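Local atomic coordinates of binding domain (Hc) of Paraclostridial Mosquitocidal Protein 1 (Paraclostridium bifermentans, PDB entry 6HOX), a protein that forms the receptor-binding part of a botulinum-like neurotoxin that specifically targets Anopheles mosquitoes, directing the toxin to host nerve cells. Residues A[90-95]-A[237-242]; A[98-103]-A[300-305]; A[154-159]-A[163-168]; A[170-175]-A[180-185]. All coordinates share one frame; numbering follows the deposited sequence.

Interaction 1 of 4, residues A[90-95]-A[237-242]; sequences TISFWI and EMLFNS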
loop_
_atom_site.group_PDB
_atom_site.type_symbol
_atom_site.label_atom_id
_atom_site.label_comp_id
_atom_site.label_asym_id
_atom_site.label_seq_id
_atom_site.Cartn_x
_atom_site.Cartn_y
_atom_site.Cartn_z
ATOM N N THR A 90 3.981 -8.085 -21.147
ATOM C CA THR A 90 3.811 -7.305 -19.948
ATOM C C THR A 90 3.858 -8.240 -18.733
ATOM O O THR A 90 3.316 -9.356 -18.767
ATOM C CB THR A 90 2.501 -6.508 -19.992
ATOM O OG1 THR A 90 2.608 -5.645 -21.125
ATOM C CG2 THR A 90 2.246 -5.698 -18.738
ATOM N N ILE A 91 4.574 -7.782 -17.704
ATOM C CA ILE A 91 4.577 -8.355 -16.395
ATOM C C ILE A 91 3.930 -7.331 -15.450
ATOM O O ILE A 91 4.336 -6.171 -15.439
ATOM C CB ILE A 91 6.014 -8.729 -15.968
ATOM C CG1 ILE A 91 6.555 -9.906 -16.786
ATOM C CG2 ILE A 91 6.083 -9.020 -14.470
ATOM C CD1 ILE A 91 8.013 -10.236 -16.527
ATOM N N SER A 92 2.947 -7.775 -14.660
ATOM C CA SER A 92 2.357 -6.967 -13.572
ATOM C C SER A 92 2.268 -7.792 -12.282
ATOM O O SER A 92 2.231 -9.018 -12.311
ATOM C CB SER A 92 1.021 -6.369 -13.957
ATOM O OG SER A 92 -0.015 -7.336 -14.071
ATOM N N PHE A 93 2.292 -7.099 -11.142
ATOM C CA PHE A 93 2.171 -7.759 -9.848
ATOM C C PHE A 93 1.975 -6.734 -8.730
ATOM O O PHE A 93 2.462 -5.554 -8.783
ATOM C CB PHE A 93 3.406 -8.621 -9.546
ATOM C CG PHE A 93 4.735 -7.904 -9.569
ATOM C CD1 PHE A 93 5.434 -7.741 -10.755
ATOM C CD2 PHE A 93 5.307 -7.430 -8.404
ATOM C CE1 PHE A 93 6.650 -7.081 -10.786
ATOM C CE2 PHE A 93 6.542 -6.805 -8.428
ATOM C CZ PHE A 93 7.203 -6.615 -9.621
ATOM N N TRP A 94 1.269 -7.206 -7.696
ATOM C CA TRP A 94 1.202 -6.535 -6.416
ATOM C C TRP A 94 2.347 -7.055 -5.558
ATOM O O TRP A 94 2.553 -8.274 -5.489
ATOM C CB TRP A 94 -0.143 -6.797 -5.745
ATOM C CG TRP A 94 -1.260 -5.968 -6.291
ATOM C CD1 TRP A 94 -2.242 -6.360 -7.153
ATOM C CD2 TRP A 94 -1.513 -4.583 -5.995
ATOM N NE1 TRP A 94 -3.101 -5.323 -7.399
ATOM C CE2 TRP A 94 -2.685 -4.222 -6.695
ATOM C CE3 TRP A 94 -0.883 -3.625 -5.187
ATOM C CZ2 TRP A 94 -3.209 -2.933 -6.636
ATOM C CZ3 TRP A 94 -1.421 -2.357 -5.112
ATOM C CH2 TRP A 94 -2.570 -2.022 -5.825
ATOM N N ILE A 95 3.057 -6.131 -4.909
ATOM C CA ILE A 95 4.149 -6.453 -4.028
ATOM C C ILE A 95 4.021 -5.641 -2.739
ATOM O O ILE A 95 3.628 -4.466 -2.749
ATOM C CB ILE A 95 5.511 -6.230 -4.716
ATOM C CG1 ILE A 95 6.608 -7.027 -4.004
ATOM C CG2 ILE A 95 5.856 -4.755 -4.832
ATOM C CD1 ILE A 95 7.965 -6.950 -4.689
ATOM N N GLU A 237 -2.935 2.104 -16.737
ATOM C CA GLU A 237 -3.775 2.848 -15.786
ATOM C C GLU A 237 -5.074 2.075 -15.534
ATOM O O GLU A 237 -5.512 1.901 -14.396
ATOM C CB GLU A 237 -4.056 4.254 -16.317
ATOM C CG GLU A 237 -4.688 5.171 -15.297
ATOM C CD GLU A 237 -4.771 6.609 -15.766
ATOM O OE1 GLU A 237 -5.377 6.834 -16.820
ATOM O OE2 GLU A 237 -4.181 7.487 -15.105
ATOM N N MET A 238 -5.678 1.590 -16.617
ATOM C CA MET A 238 -6.921 0.812 -16.565
ATOM C C MET A 238 -6.705 -0.474 -15.750
ATOM O O MET A 238 -7.558 -0.850 -14.950
ATOM C CB MET A 238 -7.345 0.500 -18.001
ATOM C CG MET A 238 -8.533 -0.404 -18.173
ATOM S SD MET A 238 -8.887 -0.601 -19.968
ATOM C CE MET A 238 -8.957 1.104 -20.527
ATOM N N LEU A 239 -5.563 -1.149 -15.961
ATOM C CA LEU A 239 -5.242 -2.377 -15.217
ATOM C C LEU A 239 -5.161 -2.053 -13.714
ATOM O O LEU A 239 -5.728 -2.771 -12.851
ATOM C CB LEU A 239 -3.918 -2.945 -15.733
ATOM C CG LEU A 239 -3.332 -4.103 -14.919
ATOM C CD1 LEU A 239 -4.287 -5.276 -14.907
ATOM C CD2 LEU A 239 -1.987 -4.532 -15.472
ATOM N N PHE A 240 -4.470 -0.958 -13.383
ATOM C CA PHE A 240 -4.307 -0.571 -11.988
ATOM C C PHE A 240 -5.677 -0.293 -11.359
ATOM O O PHE A 240 -5.968 -0.784 -10.252
ATOM C CB PHE A 240 -3.367 0.622 -11.859
ATOM C CG PHE A 240 -3.289 1.196 -10.465
ATOM C CD1 PHE A 240 -2.599 0.528 -9.468
ATOM C CD2 PHE A 240 -3.892 2.401 -10.158
ATOM C CE1 PHE A 240 -2.520 1.046 -8.186
ATOM C CE2 PHE A 240 -3.821 2.926 -8.879
ATOM C CZ PHE A 240 -3.119 2.257 -7.898
ATOM N N ASN A 241 -6.500 0.496 -12.072
ATOM C CA ASN A 241 -7.820 0.914 -11.615
ATOM C C ASN A 241 -8.727 -0.298 -11.390
ATOM O O ASN A 241 -9.614 -0.254 -10.518
ATOM C CB ASN A 241 -8.466 1.903 -12.586
ATOM C CG ASN A 241 -7.797 3.255 -12.563
ATOM O OD1 ASN A 241 -7.183 3.641 -11.570
ATOM N ND2 ASN A 241 -7.894 3.984 -13.661
ATOM N N SER A 242 -8.487 -1.382 -12.138
ATOM C CA SER A 242 -9.365 -2.530 -12.106
ATOM C C SER A 242 -9.259 -3.254 -10.762
ATOM O O SER A 242 -10.123 -4.055 -10.430
ATOM C CB SER A 242 -9.113 -3.458 -13.274
ATOM O OG SER A 242 -7.930 -4.227 -13.102
#
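Helix 233-241 lies against the antiparallel sheet of the lectin-like (concanavalin-type) HCN subdomain, and here L239 and F240 of that helix meet S92 and W94 of strand 89-96. L239 reaches out with its CG anti to the backbone N (chi1 171°), which carries CD2 to within 3.8 Å of S92 CB. The same methyl comes 3.7 Å from S92 OG. A serine suits this spot because its short side chain lets a branched leucine settle close over the strand. Two residues along the strand, W94 presents the far corner of its indole: CH2 approaches F240 CE1 at 3.9 Å, the two side chains crossing at about a right angle. Such large aromatic groups span the wide gap between strand and helix, where the nearest CA atoms, those of S92 and L239, are still 9.0 Å apart. Around W94 the aromatic cluster continues with H168 and Y243, which meet its ring edge-to-face; R58 is a cation-pi partner of the same indole. Within the segment 237-242, S242 OG donates a 2.7 Å hydrogen bond to L239 O, the hydroxyl tilted 23° from the plane of that carbonyl.

Interaction 2 of 4, residues A[98-103]-A[300-305]; sequences PRLNKN and SFILIP
R99 and L100, in the loop that follows strand 89-96 of the lectin-like HCN subdomain, pack on I304 and I302 of strand 302-305, which belongs to the C-terminal, beta-trefoil-family part of the chain; the contact is therefore probably part of the seam between the two subdomains. I304 and R99 come from opposite directions, and the isoleucine is wedged against the CD-NE end of the arginine. Its CD1 lies 3.6 Å from R99 CD and only 3.2 Å from R99 NE, a tight fit, while CG2 sits 3.7 Å from R99 CD. Beside this pair, L100 CD2 meets I302 CD1 at 3.7 Å, the two side chains crossing at about a right angle. No hydrogen bond passes between the segments, and branched apolar side chains suit such a contact.

The arginine is positioned by its own loop. Bent at chi2 and chi3, its chain folds back so that NE (2.9 Å) and NH2 grip L100 O side-on, both from the same face and above the carbonyl plane. NH1 is hydrogen-bonded to K445 O and W444 adds a cation-pi contact, while F152 packs on R99, I302 and I304 alike. The backbone beneath is pinned in turn by N101, whose ND2 donates a nearly straight 2.9 Å bond (166°) to R99 O.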
loop_
_atom_site.group_PDB
_atom_site.type_symbol
_atom_site.label_atom_id
_atom_site.label_comp_id
_atom_site.label_asym_id
_atom_site.label_seq_id
_atom_site.Cartn_x
_atom_site.Cartn_y
_atom_site.Cartn_z
ATOM N N PRO A 98 8.805 -5.178 3.127
ATOM C CA PRO A 98 8.898 -4.576 4.459
ATOM C C PRO A 98 9.588 -3.206 4.424
ATOM O O PRO A 98 10.452 -2.964 3.587
ATOM C CB PRO A 98 9.711 -5.600 5.265
ATOM C CG PRO A 98 9.368 -6.904 4.581
ATOM C CD PRO A 98 9.368 -6.539 3.107
ATOM N N ARG A 99 9.184 -2.333 5.341
ATOM C CA ARG A 99 9.758 -1.019 5.468
ATOM C C ARG A 99 11.241 -1.137 5.804
ATOM O O ARG A 99 11.645 -1.862 6.710
ATOM C CB ARG A 99 9.103 -0.181 6.566
ATOM C CG ARG A 99 9.412 1.300 6.413
ATOM C CD ARG A 99 9.588 1.974 7.747
ATOM N NE ARG A 99 10.774 1.481 8.422
ATOM C CZ ARG A 99 10.770 0.936 9.624
ATOM N NH1 ARG A 99 9.656 0.917 10.331
ATOM N NH2 ARG A 99 11.878 0.413 10.114
ATOM N N LEU A 100 12.019 -0.378 5.047
ATOM C CA LEU A 100 13.441 -0.269 5.202
ATOM C C LEU A 100 13.847 -0.221 6.677
ATOM O O LEU A 100 13.419 0.668 7.425
ATOM C CB LEU A 100 13.874 1.026 4.522
ATOM C CG LEU A 100 15.383 1.171 4.375
ATOM C CD1 LEU A 100 15.929 0.070 3.470
ATOM C CD2 LEU A 100 15.736 2.563 3.869
ATOM N N ASN A 101 14.735 -1.126 7.062
ATOM C CA ASN A 101 15.153 -1.266 8.443
ATOM C C ASN A 101 16.667 -1.519 8.475
ATOM O O ASN A 101 17.289 -1.705 7.423
ATOM C CB ASN A 101 14.332 -2.348 9.155
ATOM C CG ASN A 101 14.395 -3.697 8.475
ATOM O OD1 ASN A 101 15.301 -4.468 8.760
ATOM N ND2 ASN A 101 13.444 -3.990 7.584
ATOM N N LYS A 102 17.236 -1.516 9.689
ATOM C CA LYS A 102 18.672 -1.650 9.908
ATOM C C LYS A 102 19.151 -3.019 9.394
ATOM O O LYS A 102 20.223 -3.112 8.805
ATOM C CB LYS A 102 19.004 -1.390 11.381
ATOM C CG LYS A 102 18.961 0.085 11.765
ATOM C CD LYS A 102 18.991 0.349 13.261
ATOM C CE LYS A 102 18.922 1.829 13.598
ATOM N NZ LYS A 102 19.238 2.088 15.028
ATOM N N ASN A 103 18.339 -4.070 9.557
ATOM C CA ASN A 103 18.720 -5.413 9.083
ATOM C C ASN A 103 18.982 -5.416 7.570
ATOM O O ASN A 103 19.810 -6.209 7.118
ATOM C CB ASN A 103 17.689 -6.492 9.407
ATOM C CG ASN A 103 17.402 -6.591 10.885
ATOM O OD1 ASN A 103 16.999 -5.606 11.502
ATOM N ND2 ASN A 103 17.586 -7.769 11.453
ATOM N N SER A 300 21.486 8.252 9.561
ATOM C CA SER A 300 21.532 9.691 9.813
ATOM C C SER A 300 20.798 10.466 8.707
ATOM O O SER A 300 20.297 11.549 8.955
ATOM C CB SER A 300 22.959 10.166 9.986
ATOM O OG SER A 300 23.836 9.515 9.077
ATOM N N PHE A 301 20.702 9.890 7.504
ATOM C CA PHE A 301 20.138 10.572 6.349
ATOM C C PHE A 301 18.658 10.221 6.114
ATOM O O PHE A 301 18.047 10.826 5.241
ATOM C CB PHE A 301 20.951 10.235 5.097
ATOM N N ILE A 302 18.086 9.263 6.864
ATOM C CA ILE A 302 16.677 8.796 6.668
ATOM C C ILE A 302 15.916 8.867 8.000
ATOM O O ILE A 302 16.202 8.096 8.930
ATOM C CB ILE A 302 16.613 7.360 6.105
ATOM C CG1 ILE A 302 17.346 7.215 4.771
ATOM C CG2 ILE A 302 15.172 6.879 5.988
ATOM C CD1 ILE A 302 17.446 5.783 4.293
ATOM N N LEU A 303 14.919 9.757 8.044
ATOM C CA LEU A 303 13.965 9.885 9.135
ATOM C C LEU A 303 12.686 9.107 8.795
ATOM O O LEU A 303 12.107 9.295 7.753
ATOM C CB LEU A 303 13.641 11.368 9.342
ATOM C CG LEU A 303 14.540 12.116 10.323
ATOM C CD1 LEU A 303 15.961 12.222 9.791
ATOM C CD2 LEU A 303 13.978 13.500 10.600
ATOM N N ILE A 304 12.231 8.268 9.725
ATOM C CA ILE A 304 11.018 7.496 9.555
ATOM C C ILE A 304 10.018 7.934 10.623
ATOM O O ILE A 304 10.385 8.075 11.790
ATOM C CB ILE A 304 11.338 5.991 9.619
ATOM C CG1 ILE A 304 12.393 5.631 8.567
ATOM C CG2 ILE A 304 10.069 5.144 9.501
ATOM C CD1 ILE A 304 12.383 4.194 8.137
ATOM N N PRO A 305 8.730 8.160 10.262
ATOM C CA PRO A 305 7.712 8.511 11.248
ATOM C C PRO A 305 7.339 7.280 12.069
ATOM O O PRO A 305 7.256 6.169 11.529
ATOM C CB PRO A 305 6.514 8.955 10.404
ATOM C CG PRO A 305 6.669 8.118 9.147
ATOM C CD PRO A 305 8.168 8.074 8.907
#

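Interaction 3 of 4, residues A[154-159]-A[163-168]; sequences NSFIDK and SNIWRH
The flat guanidinium of R167 meets the carbonyls of F156 and I157 edge-on, with backbone atoms covering one of its faces and I165 the other. At its edge, NH1 donates to I157 O at 2.9 Å in a fairly straight bond (161°), and NH2 donates to F156 O at 2.7 Å with a more bent geometry (132°). NH2 is also hydrogen-bonded to Y160 O. F156 O and I157 O lie close to the guanidinium plane. Over one face run D158 C and K159 N, the latter 3.4 Å above the plane; the opposite face meets I165 CB. The kink at chi2 (-59°) turns the chain back so that the group meets the 156-159 backbone. Residues 156-158 have helical backbone angles without the regular bonds, consistent with their carbonyls being open to an arginine, whose several N-H groups and planar shape suit them; together they would be expected to stabilise its positive charge.

Alongside, F156 and I165 cross at about a right angle, F156 CE1 lying 4.1 Å from I165 CD1, and S163 CB is 4.2 Å from the same ring atom. S163 OG accepts from I165 N at 3.1 Å, an ST turn, and is bonded to Y160 O as well.

The contact ties the irregular chain after helix 152-155 to strand 167-174: F156 stacks on F152 of that helix, K159 reaches D186 in a salt bridge, and W166 packs against W94 of strand 89-96.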
loop_
_atom_site.group_PDB
_atom_site.type_symbol
_atom_site.label_atom_id
_atom_site.label_comp_id
_atom_site.label_asym_id
_atom_site.label_seq_id
_atom_site.Cartn_x
_atom_site.Cartn_y
_atom_site.Cartn_z
ATOM N N ASN A 154 11.068 11.597 -0.047
ATOM C CA ASN A 154 10.310 12.258 -1.101
ATOM C C ASN A 154 9.153 11.379 -1.605
ATOM O O ASN A 154 8.163 11.907 -2.092
ATOM C CB ASN A 154 11.244 12.671 -2.240
ATOM C CG ASN A 154 12.423 13.484 -1.746
ATOM O OD1 ASN A 154 13.574 13.165 -2.042
ATOM N ND2 ASN A 154 12.150 14.528 -0.975
ATOM N N SER A 155 9.274 10.050 -1.489
ATOM C CA SER A 155 8.326 9.110 -2.135
ATOM C C SER A 155 7.707 8.124 -1.137
ATOM O O SER A 155 6.982 7.230 -1.576
ATOM C CB SER A 155 8.999 8.336 -3.257
ATOM O OG SER A 155 9.082 9.119 -4.445
ATOM N N PHE A 156 7.984 8.265 0.167
ATOM C CA PHE A 156 7.571 7.234 1.157
ATOM C C PHE A 156 6.116 6.806 0.920
ATOM O O PHE A 156 5.820 5.629 0.753
ATOM C CB PHE A 156 7.767 7.708 2.599
ATOM C CG PHE A 156 6.995 6.928 3.633
ATOM C CD1 PHE A 156 6.999 5.542 3.636
ATOM C CD2 PHE A 156 6.285 7.583 4.629
ATOM C CE1 PHE A 156 6.280 4.828 4.584
ATOM C CE2 PHE A 156 5.580 6.866 5.587
ATOM C CZ PHE A 156 5.573 5.488 5.560
ATOM N N ILE A 157 5.209 7.777 0.880
ATOM C CA ILE A 157 3.802 7.487 0.945
ATOM C C ILE A 157 3.300 6.879 -0.373
ATOM O O ILE A 157 2.575 5.872 -0.340
ATOM C CB ILE A 157 3.011 8.744 1.363
ATOM C CG1 ILE A 157 3.228 9.040 2.847
ATOM C CG2 ILE A 157 1.537 8.587 1.053
ATOM C CD1 ILE A 157 2.776 7.908 3.758
ATOM N N ASP A 158 3.670 7.475 -1.512
ATOM C CA ASP A 158 2.959 7.189 -2.750
ATOM C C ASP A 158 3.651 6.093 -3.571
ATOM O O ASP A 158 2.961 5.422 -4.324
ATOM C CB ASP A 158 2.697 8.459 -3.571
ATOM C CG ASP A 158 3.941 9.240 -3.939
ATOM O OD1 ASP A 158 5.006 8.930 -3.377
ATOM O OD2 ASP A 158 3.832 10.161 -4.781
ATOM N N LYS A 159 4.982 5.936 -3.475
ATOM C CA LYS A 159 5.676 5.058 -4.448
ATOM C C LYS A 159 6.863 4.249 -3.900
ATOM O O LYS A 159 7.147 3.218 -4.478
ATOM C CB LYS A 159 6.090 5.870 -5.675
ATOM C CG LYS A 159 4.972 5.971 -6.697
ATOM C CD LYS A 159 5.337 6.663 -7.965
ATOM C CE LYS A 159 4.173 6.677 -8.936
ATOM N NZ LYS A 159 3.089 7.561 -8.462
ATOM N N SER A 163 8.543 0.081 1.967
ATOM C CA SER A 163 7.657 0.952 2.730
ATOM C C SER A 163 6.653 0.147 3.570
ATOM O O SER A 163 5.950 0.732 4.423
ATOM C CB SER A 163 6.899 1.816 1.776
ATOM O OG SER A 163 6.097 1.010 0.934
ATOM N N ASN A 164 6.525 -1.151 3.260
ATOM C CA ASN A 164 5.500 -2.058 3.789
ATOM C C ASN A 164 4.094 -1.719 3.278
ATOM O O ASN A 164 3.102 -2.270 3.796
ATOM C CB ASN A 164 5.465 -2.104 5.314
ATOM C CG ASN A 164 4.931 -3.419 5.837
ATOM O OD1 ASN A 164 5.194 -4.466 5.253
ATOM N ND2 ASN A 164 4.179 -3.375 6.929
ATOM N N ILE A 165 4.001 -0.877 2.244
ATOM C CA ILE A 165 2.730 -0.515 1.610
ATOM C C ILE A 165 2.594 -1.306 0.305
ATOM O O ILE A 165 3.541 -1.428 -0.448
ATOM C CB ILE A 165 2.642 1.008 1.379
ATOM C CG1 ILE A 165 2.781 1.793 2.681
ATOM C CG2 ILE A 165 1.352 1.382 0.656
ATOM C CD1 ILE A 165 3.139 3.239 2.489
ATOM N N TRP A 166 1.395 -1.829 0.036
ATOM C CA TRP A 166 1.099 -2.535 -1.240
ATOM C C TRP A 166 1.331 -1.608 -2.440
ATOM O O TRP A 166 0.711 -0.550 -2.523
ATOM C CB TRP A 166 -0.337 -3.065 -1.247
ATOM C CG TRP A 166 -0.508 -4.349 -0.493
ATOM C CD1 TRP A 166 -1.081 -4.530 0.732
ATOM C CD2 TRP A 166 -0.126 -5.656 -0.956
ATOM N NE1 TRP A 166 -1.078 -5.858 1.061
ATOM C CE2 TRP A 166 -0.505 -6.574 0.042
ATOM C CE3 TRP A 166 0.485 -6.137 -2.121
ATOM C CZ2 TRP A 166 -0.272 -7.942 -0.079
ATOM C CZ3 TRP A 166 0.712 -7.494 -2.242
ATOM C CH2 TRP A 166 0.341 -8.383 -1.231
ATOM N N ARG A 167 2.203 -2.036 -3.356
ATOM C CA ARG A 167 2.518 -1.326 -4.590
ATOM C C ARG A 167 2.199 -2.225 -5.790
ATOM O O ARG A 167 2.481 -3.425 -5.769
ATOM C CB ARG A 167 4.009 -0.983 -4.687
ATOM C CG ARG A 167 4.576 -0.180 -3.527
ATOM C CD ARG A 167 3.905 1.160 -3.319
ATOM N NE ARG A 167 4.699 1.962 -2.399
ATOM C CZ ARG A 167 4.261 2.968 -1.642
ATOM N NH1 ARG A 167 3.000 3.385 -1.694
ATOM N NH2 ARG A 167 5.127 3.552 -0.827
ATOM N N HIS A 168 1.649 -1.625 -6.845
ATOM C CA HIS A 168 1.362 -2.348 -8.055
ATOM C C HIS A 168 2.435 -1.985 -9.061
ATOM O O HIS A 168 2.640 -0.798 -9.331
ATOM C CB HIS A 168 -0.026 -2.045 -8.621
ATOM C CG HIS A 168 -0.345 -2.939 -9.770
ATOM N ND1 HIS A 168 -0.171 -2.548 -11.073
ATOM C CD2 HIS A 168 -0.752 -4.225 -9.816
ATOM C CE1 HIS A 168 -0.477 -3.548 -11.878
ATOM N NE2 HIS A 168 -0.807 -4.596 -11.133
#

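Interaction 4 of 4, residues A[170-175]-A[180-185]; sequences TITVNQ and TLYING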
loop_
_atom_site.group_PDB
_atom_site.type_symbol
_atom_site.label_atom_id
_atom_site.label_comp_id
_atom_site.label_asym_id
_atom_site.label_seq_id
_atom_site.Cartn_x
_atom_site.Cartn_y
_atom_site.Cartn_z
ATOM N N THR A 170 4.045 -2.565 -12.939
ATOM C CA THR A 170 3.833 -2.995 -14.298
ATOM C C THR A 170 5.122 -2.739 -15.088
ATOM O O THR A 170 5.700 -1.668 -14.999
ATOM C CB THR A 170 2.632 -2.302 -14.970
ATOM O OG1 THR A 170 1.457 -2.358 -14.160
ATOM C CG2 THR A 170 2.303 -2.901 -16.328
ATOM N N ILE A 171 5.534 -3.741 -15.875
ATOM C CA ILE A 171 6.696 -3.662 -16.773
ATOM C C ILE A 171 6.211 -4.102 -18.164
ATOM O O ILE A 171 5.718 -5.214 -18.317
ATOM C CB ILE A 171 7.846 -4.561 -16.255
ATOM C CG1 ILE A 171 8.330 -4.151 -14.866
ATOM C CG2 ILE A 171 9.018 -4.639 -17.221
ATOM C CD1 ILE A 171 9.012 -5.274 -14.148
ATOM N N THR A 172 6.314 -3.217 -19.154
ATOM C CA THR A 172 5.904 -3.518 -20.508
ATOM C C THR A 172 7.173 -3.608 -21.366
ATOM O O THR A 172 8.107 -2.794 -21.221
ATOM C CB THR A 172 4.869 -2.500 -21.015
ATOM O OG1 THR A 172 5.485 -1.222 -21.170
ATOM C CG2 THR A 172 3.678 -2.349 -20.091
ATOM N N VAL A 173 7.219 -4.636 -22.223
ATOM C CA VAL A 173 8.345 -4.890 -23.116
ATOM C C VAL A 173 7.815 -4.984 -24.551
ATOM O O VAL A 173 7.091 -5.915 -24.914
ATOM C CB VAL A 173 9.106 -6.151 -22.680
ATOM C CG1 VAL A 173 10.295 -6.450 -23.581
ATOM C CG2 VAL A 173 9.547 -6.035 -21.227
ATOM N N ASN A 174 8.125 -3.943 -25.325
ATOM C CA ASN A 174 7.969 -3.905 -26.753
ATOM C C ASN A 174 9.359 -4.119 -27.338
ATOM O O ASN A 174 10.144 -3.157 -27.410
ATOM C CB ASN A 174 7.355 -2.584 -27.215
ATOM C CG ASN A 174 7.192 -2.488 -28.717
ATOM O OD1 ASN A 174 6.545 -1.567 -29.203
ATOM N ND2 ASN A 174 7.771 -3.419 -29.460
ATOM N N GLN A 175 9.667 -5.383 -27.666
ATOM C CA GLN A 175 10.997 -5.778 -28.141
ATOM C C GLN A 175 11.278 -4.976 -29.420
ATOM O O GLN A 175 10.376 -4.727 -30.210
ATOM C CB GLN A 175 11.112 -7.308 -28.257
ATOM C CG GLN A 175 11.091 -8.002 -26.892
ATOM C CD GLN A 175 11.610 -9.422 -26.807
ATOM O OE1 GLN A 175 10.849 -10.371 -26.607
ATOM N NE2 GLN A 175 12.924 -9.578 -26.869
ATOM N N THR A 180 9.253 -0.313 -20.376
ATOM C CA THR A 180 8.667 0.762 -19.526
ATOM C C THR A 180 8.218 0.184 -18.181
ATOM O O THR A 180 7.618 -0.888 -18.146
ATOM C CB THR A 180 7.498 1.462 -20.230
ATOM O OG1 THR A 180 7.982 1.962 -21.474
ATOM C CG2 THR A 180 6.909 2.598 -19.421
ATOM N N LEU A 181 8.519 0.909 -17.090
ATOM C CA LEU A 181 8.149 0.504 -15.739
ATOM C C LEU A 181 7.188 1.522 -15.113
ATOM O O LEU A 181 7.404 2.734 -15.196
ATOM C CB LEU A 181 9.391 0.340 -14.865
ATOM C CG LEU A 181 9.102 -0.327 -13.511
ATOM C CD1 LEU A 181 10.214 -1.274 -13.100
ATOM C CD2 LEU A 181 8.883 0.703 -12.419
ATOM N N TYR A 182 6.162 0.982 -14.443
ATOM C CA TYR A 182 5.078 1.726 -13.820
ATOM C C TYR A 182 4.969 1.307 -12.344
ATOM O O TYR A 182 5.153 0.135 -12.033
ATOM C CB TYR A 182 3.738 1.410 -14.496
ATOM C CG TYR A 182 3.612 1.743 -15.961
ATOM C CD1 TYR A 182 4.088 0.879 -16.931
ATOM C CD2 TYR A 182 2.961 2.893 -16.390
ATOM C CE1 TYR A 182 3.979 1.174 -18.281
ATOM C CE2 TYR A 182 2.835 3.198 -17.741
ATOM C CZ TYR A 182 3.355 2.345 -18.695
ATOM O OH TYR A 182 3.248 2.616 -20.036
ATOM N N ILE A 183 4.685 2.268 -11.448
ATOM C CA ILE A 183 4.218 1.992 -10.082
ATOM C C ILE A 183 2.840 2.649 -9.932
ATOM O O ILE A 183 2.688 3.829 -10.284
ATOM C CB ILE A 183 5.212 2.481 -9.001
ATOM C CG1 ILE A 183 6.586 1.836 -9.168
ATOM C CG2 ILE A 183 4.655 2.212 -7.611
ATOM C CD1 ILE A 183 7.686 2.416 -8.318
ATOM N N ASN A 184 1.856 1.864 -9.461
ATOM C CA ASN A 184 0.485 2.287 -9.230
ATOM C C ASN A 184 -0.055 2.975 -10.491
ATOM O O ASN A 184 -0.696 4.019 -10.426
ATOM C CB ASN A 184 0.380 3.157 -7.968
ATOM C CG ASN A 184 0.778 2.416 -6.702
ATOM O OD1 ASN A 184 0.763 1.182 -6.657
ATOM N ND2 ASN A 184 1.161 3.151 -5.668
ATOM N N GLY A 185 0.217 2.373 -11.655
ATOM C CA GLY A 185 -0.346 2.834 -12.904
ATOM C C GLY A 185 0.345 4.068 -13.470
ATOM O O GLY A 185 -0.071 4.553 -14.512
HETATM O O HOH W 1 1.296 -0.370 -12.035
HETATM O O HOH W 2 3.834 0.707 -21.685
HETATM O O HOH W 3 7.266 -0.601 -23.296
#
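T170, I171 and T172 pair with Y182, L181 and T180 in an antiparallel beta hairpin, and the backbone donors and acceptors of its two hydrogen-bonded pairs are matched across it. In one, T170 N donates to Y182 O at 3.1 Å, and Y182 N returns a 2.7 Å bond to T170 O. In the other, T172 N to T180 O and T180 N to T172 O are both 2.9 Å. Between them I171 and L181 are a non-hydrogen-bonded pair, their backbones bonded outward to I91 and to I188 and D189. Their side chains meet on the other face, I171 CG1 against L181 CD1 at 3.9 Å; beta-branched I171 and apolar L181 suit a buried sheet face.

The hydroxyls on the threonine and tyrosine face are served by water. The chi1 of T172 (68°) puts OG1 beside T180 CB, 3.5 Å away, where it is hydrogen-bonded to two waters: one is shared with Y182 OH, 2.6 Å from each oxygen, the other with T180 OG1. A third water joins T170 OG1 to G185 N, from which it accepts at 3.0 Å.

In the sheet, strand 167-174 is flanked by strand 89-96 on its other edge and strand 178-183 by strand 186-192, while V236 of helix 233-241 covers T170 and Y182.

Strand 167-174 connects most of the set. Probable hydrogen bonds join interaction 1 to interaction 4 through I91 O and I171 N (2.7 Å), interaction 1 to interaction 3 through I95 O and R167 N (2.9 Å), and interaction 3 to interaction 4 through H168 O and N184 N (2.8 Å). Interactions 1 and 4, whose centres lie about 9 Å apart, share the sheet beneath helix 233-241. Interaction 2 stands about 27 Å between centres from each of them, on the opposite side of the chain's centre from interaction 1, and is reached through interaction 3: P305 CG lies 3.9 Å from F156 CE2. Interaction 2 probably brings the N-terminal and C-terminal receptor-binding parts together.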